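Local coordinates for SrtE1 (Streptomyces coelicolor, PDB 5CUW), which is a class E sortase, a membrane-bound transpeptidase that cleaves surface proteins at their sorting signals and attaches the proteins to the cell wall, at residues V50-A55 / G67-Y72; G39-H44 / V116-K121; L131-P136 / S169-I174; S140-V145 / Y157-T162. All coordinates share one frame; numbering follows the deposited sequence. Where two conformers were deposited one is given.

Contact 1 (V50-A55 / G67-Y72)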
loop_
_atom_site.group_PDB
_atom_site.type_symbol
_atom_site.label_atom_id
_atom_site.label_comp_id
_atom_site.label_asym_id
_atom_site.label_seq_id
_atom_site.Cartn_x
_atom_site.Cartn_y
_atom_site.Cartn_z
ATOM N N VAL A 50 0.845 0.099 12.923
ATOM C CA VAL A 50 1.828 -0.313 11.934
ATOM C C VAL A 50 2.726 0.862 11.539
ATOM O O VAL A 50 2.241 1.925 11.160
ATOM C CB VAL A 50 1.142 -0.892 10.670
ATOM C CG1 VAL A 50 2.094 -0.876 9.474
ATOM C CG2 VAL A 50 0.639 -2.298 10.939
ATOM N N VAL A 51 4.032 0.663 11.665
ATOM C CA VAL A 51 5.022 1.549 11.048
ATOM C C VAL A 51 6.049 0.648 10.372
ATOM O O VAL A 51 6.643 -0.216 11.022
ATOM C CB VAL A 51 5.710 2.481 12.055
ATOM C CG1 VAL A 51 6.737 3.374 11.330
ATOM C CG2 VAL A 51 4.690 3.335 12.768
ATOM N N VAL A 52 6.247 0.826 9.068
ATOM C CA VAL A 52 7.019 -0.153 8.319
ATOM C C VAL A 52 7.643 0.472 7.078
ATOM O O VAL A 52 7.007 1.264 6.382
ATOM C CB VAL A 52 6.146 -1.358 7.930
ATOM C CG1 VAL A 52 4.963 -0.933 7.022
ATOM C CG2 VAL A 52 6.987 -2.450 7.278
ATOM N N PRO A 53 8.905 0.130 6.809
ATOM C CA PRO A 53 9.575 0.775 5.678
ATOM C C PRO A 53 9.046 0.249 4.352
ATOM O O PRO A 53 8.637 -0.915 4.266
ATOM C CB PRO A 53 11.052 0.406 5.876
ATOM C CG PRO A 53 11.146 -0.132 7.319
ATOM C CD PRO A 53 9.810 -0.756 7.562
ATOM N N ILE A 54 9.042 1.110 3.341
ATOM C CA ILE A 54 8.729 0.717 1.969
ATOM C C ILE A 54 10.018 0.625 1.170
ATOM O O ILE A 54 10.846 1.534 1.228
ATOM C CB ILE A 54 7.776 1.724 1.268
ATOM C CG1 ILE A 54 6.541 2.019 2.125
ATOM C CG2 ILE A 54 7.381 1.218 -0.133
ATOM C CD1 ILE A 54 5.612 3.055 1.492
ATOM N N ALA A 55 10.210 -0.471 0.446
ATOM C CA ALA A 55 11.394 -0.603 -0.392
ATOM C C ALA A 55 10.972 -0.779 -1.843
ATOM O O ALA A 55 9.826 -1.083 -2.125
ATOM C CB ALA A 55 12.254 -1.768 0.063
ATOM N N GLY A 67 10.864 -7.907 6.470
ATOM C CA GLY A 67 9.907 -7.176 7.278
ATOM C C GLY A 67 9.497 -5.850 6.672
ATOM O O GLY A 67 8.958 -5.000 7.376
ATOM N N MET A 68 9.742 -5.661 5.373
ATOM C CA MET A 68 9.352 -4.409 4.721
ATOM C C MET A 68 8.173 -4.607 3.779
ATOM O O MET A 68 7.858 -5.733 3.412
ATOM C CB MET A 68 10.539 -3.818 3.958
ATOM C CG MET A 68 11.739 -3.553 4.845
ATOM S SD MET A 68 13.030 -2.619 3.988
ATOM C CE MET A 68 13.853 -3.918 3.062
ATOM N N VAL A 69 7.499 -3.524 3.391
ATOM C CA VAL A 69 6.510 -3.661 2.345
ATOM C C VAL A 69 7.150 -3.181 1.053
ATOM O O VAL A 69 8.067 -2.356 1.076
ATOM C CB VAL A 69 5.198 -2.896 2.611
ATOM C CG1 VAL A 69 4.561 -3.359 3.910
ATOM C CG2 VAL A 69 5.403 -1.393 2.598
ATOM N N GLY A 70 6.674 -3.734 -0.059
ATOM C CA GLY A 70 7.306 -3.540 -1.348
ATOM C C GLY A 70 6.457 -2.770 -2.327
ATOM O O GLY A 70 5.252 -3.023 -2.475
ATOM N N HIS A 71 7.100 -1.820 -2.995
ATOM C CA HIS A 71 6.491 -1.071 -4.087
ATOM C C HIS A 71 6.617 -1.842 -5.402
ATOM O O HIS A 71 7.724 -2.156 -5.838
ATOM C CB HIS A 71 7.154 0.310 -4.200
ATOM C CG HIS A 71 6.696 1.115 -5.379
ATOM N ND1 HIS A 71 7.578 1.727 -6.247
ATOM C CD2 HIS A 71 5.454 1.410 -5.834
ATOM C CE1 HIS A 71 6.898 2.372 -7.179
ATOM N NE2 HIS A 71 5.607 2.192 -6.956
ATOM N N TYR A 72 5.490 -2.144 -6.039
ATOM C CA TYR A 72 5.531 -2.885 -7.305
ATOM C C TYR A 72 6.351 -2.079 -8.306
ATOM O O TYR A 72 6.002 -0.937 -8.605
ATOM C CB TYR A 72 4.126 -3.151 -7.845
ATOM C CG TYR A 72 3.361 -4.245 -7.118
ATOM C CD1 TYR A 72 2.567 -3.954 -6.020
ATOM C CD2 TYR A 72 3.427 -5.565 -7.548
ATOM C CE1 TYR A 72 1.844 -4.946 -5.372
ATOM C CE2 TYR A 72 2.717 -6.563 -6.897
ATOM C CZ TYR A 72 1.932 -6.244 -5.811
ATOM O OH TYR A 72 1.225 -7.223 -5.165
#
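Ile54 and Val69 form the apolar centre, Ile54 CG1 resting on Val69 CG2 at 3.6 Å. That methyl lies between backbone N and carbonyl carbon because Val69 holds chi1 at -58°, which leaves CG1 for Val52 CG1, 4.0 Å off, the two valines meeting nearly at right angles. Branched residues suit this buried strand pair, filling the sheet face without long, mobile ends. On the reverse face Met68, bent at its thioether, brings CE to within 4.0 Å of Ala55 CB while SD lies 4.1 Å from Pro53 CB. With an alanine here in place of Met68, Pro53 and Ala55 would probably lose their cover, and Val63 a neighbour. Three backbone bonds, the last nearly straight, pair the strands in parallel: Val69 N to Pro53 O (3.0 Å), Ala55 N to Val69 O (2.9 Å) and His71 N to Ala55 O (3.0 Å). At the polar edge the His71 ring is bonded through ND1 to Glu56 and through NE2 to Thr79. Gly67, with positive phi, ends helix 60-64 in a Schellman motif. Strand 50-56, this helix and strand 69-71 make a beta-alpha-beta unit, flanked in the sheet by strands 39-45 and 87-92.

Contact 2 (G39-H44 / V116-K121)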
loop_
_atom_site.group_PDB
_atom_site.type_symbol
_atom_site.label_atom_id
_atom_site.label_comp_id
_atom_site.label_asym_id
_atom_site.label_seq_id
_atom_site.Cartn_x
_atom_site.Cartn_y
_atom_site.Cartn_z
ATOM N N GLY A 39 15.147 0.808 0.720
ATOM C CA GLY A 39 14.054 1.403 1.485
ATOM C C GLY A 39 14.009 2.910 1.323
ATOM O O GLY A 39 14.998 3.578 1.570
ATOM N N PHE A 40 12.874 3.458 0.897
ATOM C CA PHE A 40 12.850 4.881 0.576
ATOM C C PHE A 40 11.767 5.672 1.287
ATOM O O PHE A 40 11.701 6.890 1.149
ATOM C CB PHE A 40 12.707 5.084 -0.939
ATOM C CG PHE A 40 11.439 4.544 -1.519
ATOM C CD1 PHE A 40 10.287 5.315 -1.547
ATOM C CD2 PHE A 40 11.401 3.274 -2.071
ATOM C CE1 PHE A 40 9.129 4.827 -2.095
ATOM C CE2 PHE A 40 10.241 2.785 -2.626
ATOM C CZ PHE A 40 9.100 3.557 -2.633
ATOM N N ALA A 41 10.911 4.998 2.043
ATOM C CA ALA A 41 9.873 5.713 2.753
ATOM C C ALA A 41 9.390 4.893 3.932
ATOM O O ALA A 41 9.832 3.761 4.117
ATOM C CB ALA A 41 8.715 6.040 1.816
ATOM N N LEU A 42 8.499 5.478 4.729
ATOM C CA LEU A 42 7.860 4.775 5.848
ATOM C C LEU A 42 6.342 4.780 5.659
ATOM O O LEU A 42 5.757 5.817 5.345
ATOM C CB LEU A 42 8.217 5.423 7.187
ATOM C CG LEU A 42 9.452 4.939 7.953
ATOM C CD1 LEU A 42 9.639 5.784 9.202
ATOM C CD2 LEU A 42 9.324 3.465 8.329
ATOM N N LEU A 43 5.710 3.624 5.847
ATOM C CA LEU A 43 4.251 3.536 5.806
ATOM C C LEU A 43 3.681 3.488 7.229
ATOM O O LEU A 43 4.119 2.670 8.038
ATOM C CB LEU A 43 3.807 2.307 5.035
ATOM C CG LEU A 43 2.296 2.154 4.828
ATOM C CD1 LEU A 43 1.811 3.158 3.787
ATOM C CD2 LEU A 43 1.948 0.729 4.406
ATOM N N HIS A 44 2.719 4.362 7.526
ATOM C CA HIS A 44 2.077 4.396 8.839
ATOM C C HIS A 44 0.604 4.049 8.693
ATOM O O HIS A 44 -0.086 4.631 7.866
ATOM C CB HIS A 44 2.186 5.774 9.505
ATOM C CG HIS A 44 3.586 6.289 9.651
ATOM N ND1 HIS A 44 4.248 6.312 10.860
ATOM C CD2 HIS A 44 4.435 6.837 8.747
ATOM C CE1 HIS A 44 5.449 6.836 10.692
ATOM N NE2 HIS A 44 5.589 7.161 9.420
ATOM N N VAL A 116 1.987 7.775 3.982
ATOM C CA VAL A 116 3.308 7.520 3.420
ATOM C C VAL A 116 4.226 8.690 3.727
ATOM O O VAL A 116 3.986 9.805 3.266
ATOM C CB VAL A 116 3.269 7.314 1.891
ATOM C CG1 VAL A 116 4.679 7.133 1.362
ATOM C CG2 VAL A 116 2.393 6.108 1.520
ATOM N N GLU A 117 5.276 8.430 4.500
ATOM C CA GLU A 117 6.257 9.450 4.847
ATOM C C GLU A 117 7.525 9.316 4.006
ATOM O O GLU A 117 8.195 8.280 4.032
ATOM C CB GLU A 117 6.617 9.359 6.331
ATOM C CG GLU A 117 7.801 10.229 6.732
ATOM C CD GLU A 117 8.165 10.112 8.206
ATOM O OE1 GLU A 117 7.702 9.161 8.879
ATOM O OE2 GLU A 117 8.916 10.981 8.695
ATOM N N THR A 118 7.856 10.366 3.263
ATOM C CA THR A 118 9.085 10.384 2.476
ATOM C C THR A 118 10.050 11.391 3.082
ATOM O O THR A 118 9.747 11.995 4.111
ATOM C CB THR A 118 8.818 10.741 1.011
ATOM O OG1 THR A 118 8.398 12.105 0.914
ATOM C CG2 THR A 118 7.739 9.849 0.441
ATOM N N GLN A 119 11.208 11.572 2.449
ATOM C CA GLN A 119 12.195 12.515 2.953
ATOM C C GLN A 119 11.607 13.916 3.005
ATOM O O GLN A 119 11.855 14.667 3.944
ATOM C CB GLN A 119 13.458 12.509 2.075
ATOM N N ASP A 120 10.803 14.242 2.001
ATOM C CA ASP A 120 10.326 15.605 1.799
ATOM C C ASP A 120 8.854 15.848 2.158
ATOM O O ASP A 120 8.473 16.983 2.442
ATOM C CB ASP A 120 10.544 16.006 0.335
ATOM N N LYS A 121 8.023 14.805 2.129
ATOM C CA LYS A 121 6.583 15.004 2.307
ATOM C C LYS A 121 5.903 13.918 3.120
ATOM O O LYS A 121 6.413 12.806 3.244
ATOM C CB LYS A 121 5.877 15.083 0.946
ATOM C CG LYS A 121 6.302 16.262 0.088
ATOM C CD LYS A 121 5.752 16.152 -1.312
ATOM C CE LYS A 121 6.116 17.380 -2.126
ATOM N NZ LYS A 121 5.452 18.581 -1.558
#
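Leu42 O accepts from Glu117 N at 2.8 Å in a nearly straight bond, and the CA-H of Val116 leans on the same oxygen. The return bond, Leu42 N to Glu117 O at 2.9 Å, completes a hydrogen-bonded antiparallel pair. On one face of the sheet the Leu42 and Glu117 side chains run side by side, pointing the same way. Glu117 extends with CG opposite its backbone N (chi1 170°), which carries the carboxylate out to His44. There His44 NE2 gives its hydrogen to Glu117 OE1 at 3.0 Å, the oxygen lying 18° out of the ring plane and the ring and carboxylate turned 32° from each other. The other oxygen, OE2, forms a salt bridge with Arg185, so each end of the carboxylate has its own donor. A leucine in place of His44 would probably leave Glu117 OE1 without its mate, the carboxylate then depending more on Arg185. On the opposite, inward face Leu43 CD1 touches Val116 CG2 at 3.8 Å, two apolar chains suited to the interior. Small Ala41 fits where its CB must pass 3.2 Å from Glu117 O, and with Phe40 it forms a classic beta bulge opposite Ile54. Beyond the pair the chain turns back: Thr118 OG1 accepts from Lys121 N at 3.0 Å, an ST motif, while Thr118 N bonds to Lys121 O. Strands 39-45 and 113-117 stand at the two ends of the sheet order, and their pairing closes the eight-stranded beta barrel of the sortase fold.

Contact 3 (L131-P136 / S169-I174)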
loop_
_atom_site.group_PDB
_atom_site.type_symbol
_atom_site.label_atom_id
_atom_site.label_comp_id
_atom_site.label_asym_id
_atom_site.label_seq_id
_atom_site.Cartn_x
_atom_site.Cartn_y
_atom_site.Cartn_z
ATOM N N LEU A 131 -11.468 -5.245 -1.495
ATOM C CA LEU A 131 -11.755 -6.472 -2.223
ATOM C C LEU A 131 -11.149 -7.593 -1.383
ATOM O O LEU A 131 -9.940 -7.814 -1.420
ATOM C CB LEU A 131 -11.166 -6.424 -3.649
ATOM C CG LEU A 131 -11.219 -7.646 -4.579
ATOM C CD1 LEU A 131 -12.644 -8.130 -4.802
ATOM C CD2 LEU A 131 -10.550 -7.351 -5.935
ATOM N N PRO A 132 -11.978 -8.266 -0.568
ATOM C CA PRO A 132 -11.426 -9.202 0.420
ATOM C C PRO A 132 -10.821 -10.474 -0.182
ATOM O O PRO A 132 -9.917 -11.034 0.429
ATOM C CB PRO A 132 -12.639 -9.543 1.309
ATOM C CG PRO A 132 -13.831 -9.287 0.463
ATOM C CD PRO A 132 -13.451 -8.163 -0.491
ATOM N N VAL A 133 -11.309 -10.937 -1.330
ATOM C CA VAL A 133 -10.759 -12.155 -1.935
ATOM C C VAL A 133 -10.681 -12.028 -3.461
ATOM O O VAL A 133 -11.672 -11.686 -4.106
ATOM C CB VAL A 133 -11.602 -13.407 -1.578
ATOM C CG1 VAL A 133 -10.906 -14.670 -2.079
ATOM C CG2 VAL A 133 -11.843 -13.505 -0.056
ATOM N N THR A 134 -9.505 -12.288 -4.033
ATOM C CA THR A 134 -9.346 -12.308 -5.488
ATOM C C THR A 134 -8.181 -13.218 -5.905
ATOM O O THR A 134 -7.330 -13.582 -5.091
ATOM C CB THR A 134 -9.107 -10.888 -6.067
ATOM O OG1 THR A 134 -9.387 -10.880 -7.475
ATOM C CG2 THR A 134 -7.660 -10.422 -5.821
ATOM N N SER A 135 -8.164 -13.587 -7.179
ATOM C CA SER A 135 -7.106 -14.412 -7.725
ATOM C C SER A 135 -5.787 -13.659 -7.707
ATOM O O SER A 135 -5.749 -12.457 -7.987
ATOM C CB SER A 135 -7.452 -14.841 -9.155
ATOM O OG SER A 135 -6.326 -15.415 -9.787
ATOM N N PRO A 136 -4.695 -14.361 -7.368
ATOM C CA PRO A 136 -3.347 -13.782 -7.393
ATOM C C PRO A 136 -2.934 -13.299 -8.792
ATOM O O PRO A 136 -2.000 -12.504 -8.918
ATOM C CB PRO A 136 -2.454 -14.939 -6.929
ATOM C CG PRO A 136 -3.369 -15.889 -6.221
ATOM C CD PRO A 136 -4.701 -15.759 -6.900
ATOM N N SER A 169 -1.382 -18.730 0.765
ATOM C CA SER A 169 -1.145 -17.784 -0.321
ATOM C C SER A 169 -2.122 -18.062 -1.456
ATOM O O SER A 169 -1.848 -17.762 -2.617
ATOM C CB SER A 169 0.304 -17.865 -0.821
ATOM O OG SER A 169 0.631 -19.175 -1.256
ATOM N N LYS A 170 -3.268 -18.625 -1.087
ATOM C CA LYS A 170 -4.263 -19.108 -2.037
ATOM C C LYS A 170 -4.885 -17.962 -2.822
ATOM O O LYS A 170 -4.927 -17.985 -4.053
ATOM C CB LYS A 170 -5.337 -19.904 -1.294
ATOM C CG LYS A 170 -6.272 -20.692 -2.182
ATOM C CD LYS A 170 -6.660 -22.011 -1.524
ATOM C CE LYS A 170 -7.400 -21.801 -0.209
ATOM N NZ LYS A 170 -8.802 -21.339 -0.419
ATOM N N TYR A 171 -5.359 -16.951 -2.106
ATOM C CA TYR A 171 -5.951 -15.789 -2.742
ATOM C C TYR A 171 -5.228 -14.530 -2.310
ATOM O O TYR A 171 -4.284 -14.581 -1.522
ATOM C CB TYR A 171 -7.441 -15.667 -2.396
ATOM C CG TYR A 171 -8.310 -16.811 -2.862
ATOM C CD1 TYR A 171 -8.615 -16.984 -4.206
ATOM C CD2 TYR A 171 -8.858 -17.698 -1.948
ATOM C CE1 TYR A 171 -9.425 -18.023 -4.623
ATOM C CE2 TYR A 171 -9.663 -18.732 -2.354
ATOM C CZ TYR A 171 -9.944 -18.896 -3.686
ATOM O OH TYR A 171 -10.751 -19.937 -4.070
ATOM N N ARG A 172 -5.696 -13.393 -2.812
ATOM C CA ARG A 172 -5.172 -12.110 -2.376
ATOM C C ARG A 172 -6.285 -11.217 -1.837
ATOM O O ARG A 172 -7.428 -11.323 -2.263
ATOM C CB ARG A 172 -4.463 -11.402 -3.520
ATOM C CG ARG A 172 -3.342 -12.196 -4.142
ATOM C CD ARG A 172 -2.162 -12.329 -3.192
ATOM N NE ARG A 172 -1.063 -13.047 -3.829
ATOM C CZ ARG A 172 -0.860 -14.353 -3.711
ATOM N NH1 ARG A 172 -1.673 -15.092 -2.966
ATOM N NH2 ARG A 172 0.161 -14.919 -4.333
ATOM N N MET A 173 -5.926 -10.343 -0.898
ATOM C CA MET A 173 -6.840 -9.347 -0.346
ATOM C C MET A 173 -6.324 -7.965 -0.710
ATOM O O MET A 173 -5.137 -7.680 -0.527
ATOM C CB MET A 173 -6.950 -9.502 1.181
ATOM C CG MET A 173 -7.486 -8.272 1.898
ATOM S SD MET A 173 -7.837 -8.607 3.646
ATOM C CE MET A 173 -6.218 -9.077 4.250
ATOM N N ILE A 174 -7.200 -7.110 -1.215
ATOM C CA ILE A 174 -6.808 -5.786 -1.697
ATOM C C ILE A 174 -7.546 -4.670 -0.946
ATOM O O ILE A 174 -8.766 -4.708 -0.811
ATOM C CB ILE A 174 -7.103 -5.641 -3.206
ATOM C CG1 ILE A 174 -6.749 -6.928 -3.958
ATOM C CG2 ILE A 174 -6.407 -4.418 -3.789
ATOM C CD1 ILE A 174 -5.297 -7.305 -3.904
#
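Arg172 crosses Thr134 at its root, CB lying 4.1 Å from Thr134 CG2. Its CG, set opposite the carbonyl carbon by a chi1 of -57°, presses on Pro136 CA at 3.6 Å. A bend at chi2 (-69°) then folds the chain back over the proline, and Pro136 CB sits 3.6 Å from Arg172 CZ, over the centre of one guanidinium face. A rigid, flat-sided proline suits this place: it covers the planar group without competing for its N-H bonds. At the tip Arg172 NH1 reaches Ser169 O at 2.7 Å and Tyr171 O at 3.0 Å. Both oxygens lie close to the guanidinium plane, yet NH1 stands well above each carbonyl plane. NH2 makes a weak bond to Gln12 O.

The strands that carry these side chains are antiparallel. Leu131 and Ile174 exchange two backbone bonds, as do Thr134 and Arg172, and the register slips by one residue between the pairs, a beta bulge at Pro132 and Val133. On the outer face Val133 CG1 makes a CH-pi contact over the Tyr171 ring, 3.8 Å from its centroid. Thr134 OG1 binds Asn138.

Arg172 is the probable proton donor of the active site, and its side chain also packs on Cys163, the presumed nucleophile. Two carbonyls at the edge and a proline on the face would limit its rotation, so the chemistry of this contact is consistent with a guanidinium preset for the substrate, NH1 taken by the carbonyls of Ser169 and Tyr171 and NH2 turned to that of Gln12.

Contact 4 (S140-V145 / Y157-T162)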
loop_
_atom_site.group_PDB
_atom_site.type_symbol
_atom_site.label_atom_id
_atom_site.label_comp_id
_atom_site.label_asym_id
_atom_site.label_seq_id
_atom_site.Cartn_x
_atom_site.Cartn_y
_atom_site.Cartn_z
ATOM N N SER A 140 -4.892 -6.301 -12.410
ATOM C CA SER A 140 -5.564 -5.064 -12.806
ATOM C C SER A 140 -5.946 -4.201 -11.599
ATOM O O SER A 140 -6.306 -3.036 -11.756
ATOM C CB SER A 140 -6.805 -5.377 -13.641
ATOM O OG SER A 140 -6.441 -6.001 -14.857
ATOM N N VAL A 141 -5.856 -4.765 -10.400
ATOM C CA VAL A 141 -6.106 -3.984 -9.184
ATOM C C VAL A 141 -4.965 -2.981 -8.939
ATOM O O VAL A 141 -5.060 -2.127 -8.053
ATOM C CB VAL A 141 -6.272 -4.884 -7.928
ATOM C CG1 VAL A 141 -7.431 -5.857 -8.116
ATOM C CG2 VAL A 141 -4.974 -5.635 -7.612
ATOM N N LEU A 142 -3.899 -3.086 -9.734
ATOM C CA LEU A 142 -2.773 -2.154 -9.683
ATOM C C LEU A 142 -2.758 -1.161 -10.850
ATOM O O LEU A 142 -1.783 -0.423 -11.004
ATOM C CB LEU A 142 -1.438 -2.910 -9.688
ATOM C CG LEU A 142 -1.155 -3.853 -8.510
ATOM C CD1 LEU A 142 0.072 -4.691 -8.799
ATOM C CD2 LEU A 142 -0.965 -3.059 -7.218
ATOM N N ASP A 143 -3.810 -1.162 -11.672
ATOM C CA ASP A 143 -3.932 -0.227 -12.807
ATOM C C ASP A 143 -3.999 1.214 -12.297
ATOM O O ASP A 143 -4.441 1.443 -11.166
ATOM C CB ASP A 143 -5.194 -0.530 -13.635
ATOM C CG ASP A 143 -5.064 -1.785 -14.502
ATOM O OD1 ASP A 143 -3.945 -2.324 -14.640
ATOM O OD2 ASP A 143 -6.090 -2.224 -15.069
ATOM N N PRO A 144 -3.608 2.201 -13.134
ATOM C CA PRO A 144 -3.680 3.592 -12.672
ATOM C C PRO A 144 -5.055 3.965 -12.091
ATOM O O PRO A 144 -5.117 4.692 -11.090
ATOM C CB PRO A 144 -3.376 4.384 -13.942
ATOM C CG PRO A 144 -2.405 3.504 -14.659
ATOM C CD PRO A 144 -2.942 2.101 -14.445
ATOM N N VAL A 145 -6.127 3.487 -12.721
ATOM C CA VAL A 145 -7.466 3.540 -12.130
ATOM C C VAL A 145 -7.849 2.099 -11.841
ATOM O O VAL A 145 -8.319 1.395 -12.729
ATOM C CB VAL A 145 -8.507 4.201 -13.059
ATOM C CG1 VAL A 145 -9.881 4.217 -12.393
ATOM C CG2 VAL A 145 -8.089 5.618 -13.416
ATOM N N TYR A 157 -4.203 7.448 -5.903
ATOM C CA TYR A 157 -4.613 6.304 -5.105
ATOM C C TYR A 157 -3.467 5.490 -4.518
ATOM O O TYR A 157 -2.296 5.606 -4.904
ATOM C CB TYR A 157 -5.492 5.380 -5.959
ATOM C CG TYR A 157 -6.607 6.082 -6.721
ATOM C CD1 TYR A 157 -7.639 6.729 -6.054
ATOM C CD2 TYR A 157 -6.633 6.071 -8.112
ATOM C CE1 TYR A 157 -8.672 7.336 -6.747
ATOM C CE2 TYR A 157 -7.652 6.691 -8.816
ATOM C CZ TYR A 157 -8.660 7.323 -8.135
ATOM O OH TYR A 157 -9.665 7.931 -8.845
ATOM N N ILE A 158 -3.834 4.650 -3.564
ATOM C CA ILE A 158 -2.915 3.689 -3.004
ATOM C C ILE A 158 -3.600 2.331 -2.992
ATOM O O ILE A 158 -4.834 2.227 -2.799
ATOM C CB ILE A 158 -2.431 4.115 -1.572
ATOM C CG1 ILE A 158 -1.291 3.205 -1.100
ATOM C CG2 ILE A 158 -3.619 4.160 -0.588
ATOM C CD1 ILE A 158 -0.486 3.720 0.095
ATOM N N THR A 159 -2.814 1.291 -3.252
ATOM C CA THR A 159 -3.321 -0.075 -3.235
ATOM C C THR A 159 -2.456 -0.921 -2.311
ATOM O O THR A 159 -1.240 -0.960 -2.466
ATOM C CB THR A 159 -3.322 -0.710 -4.643
ATOM O OG1 THR A 159 -3.976 0.173 -5.556
ATOM C CG2 THR A 159 -4.043 -2.065 -4.624
ATOM N N LEU A 160 -3.082 -1.594 -1.359
ATOM C CA LEU A 160 -2.365 -2.526 -0.482
ATOM C C LEU A 160 -2.778 -3.957 -0.817
ATOM O O LEU A 160 -3.973 -4.260 -0.854
ATOM C CB LEU A 160 -2.654 -2.236 0.992
ATOM C CG LEU A 160 -2.605 -0.803 1.524
ATOM C CD1 LEU A 160 -2.956 -0.807 3.028
ATOM C CD2 LEU A 160 -1.250 -0.127 1.271
ATOM N N THR A 161 -1.803 -4.836 -1.058
ATOM C CA THR A 161 -2.110 -6.232 -1.401
ATOM C C THR A 161 -1.453 -7.199 -0.421
ATOM O O THR A 161 -0.310 -6.994 -0.019
ATOM C CB THR A 161 -1.656 -6.579 -2.850
ATOM O OG1 THR A 161 -0.227 -6.751 -2.899
ATOM C CG2 THR A 161 -2.047 -5.470 -3.805
ATOM N N THR A 162 -2.171 -8.245 -0.018
ATOM C CA THR A 162 -1.585 -9.254 0.857
ATOM C C THR A 162 -2.255 -10.591 0.568
ATOM O O THR A 162 -3.161 -10.660 -0.254
ATOM C CB THR A 162 -1.749 -8.881 2.348
ATOM O OG1 THR A 162 -0.923 -9.731 3.162
ATOM C CG2 THR A 162 -3.212 -9.017 2.771
#
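Val141 offers its carbonyl to the strand: Val141 O lies 3.6 Å from Thr159 CG2 and is hydrogen-bonded by the indole NE1 of Trp176. The hydroxyl of Thr159 has its own partner, Asn88 OD1, so a threonine suits this buried spot by giving its methyl to the loop and its oxygen to strand 87-92. Leu142 follows, the last residue of a short 3-10 turn. It runs obliquely across Thr159, and Leu142 CD2 meets Thr159 CG2 at 4.1 Å and Thr161 CG2 at 4.3 Å. The two methyls give the leucine a double seat; Thr159 turns its own toward it by placing CG2 opposite the backbone N while OG1 stands beside that N (chi1 -51°). The hydroxyl of Thr161 is bonded to Tyr72 and to Ala13 O, and Leu142 also packs on Tyr72. Asp143 closes the turn, its N bonded to Ser140 O at 3.1 Å, and its carbonyl is held by Asn88 ND2, the same side chain that serves Thr159. Pro144 then brings its carbonyl O to the edge of the Tyr157 ring, in its plane, 3.6 Å from CD2. That ring stacks on Phe151, and its OH reaches Gly153 O, which helps to fix its tilt. No hydrogen bond joins the two segments directly; Asn88 and Trp176 hold the loop to the sheet instead. Lying between strands 121-134 and 156-164, residues 140-145 belong to the long loop that in sortases walls the substrate groove over the barrel, consistent with Tyr72, a likely substrate-recognition residue, standing beside Leu142 and Thr161.

All four contacts reach one sheet, the barrel of the extracellular catalytic domain, contact 4 by laying a loop on it. Contacts 1 and 2 share the hairpin of strands 39-45 and 50-56, where Leu43 N bonds to Val52 O at 2.7 Å. Contacts 3 and 4 are joined by Met173 N and Thr162 O, 2.9 Å apart. Contact 1 meets contact 4 through Tyr72 OH and Thr161 OG1, 2.7 Å apart. Between contacts 1, 3 and 4 lies the catalytic region: Arg172 comes within about 4 Å of Cys163 and about 6 Å of Tyr72, side chain to side chain. Contact 2 touches contact 4 (Val116 CG2 to Ile158 CD1, 4.0 Å), but its Leu43 side chain is about 12 Å from that of His94.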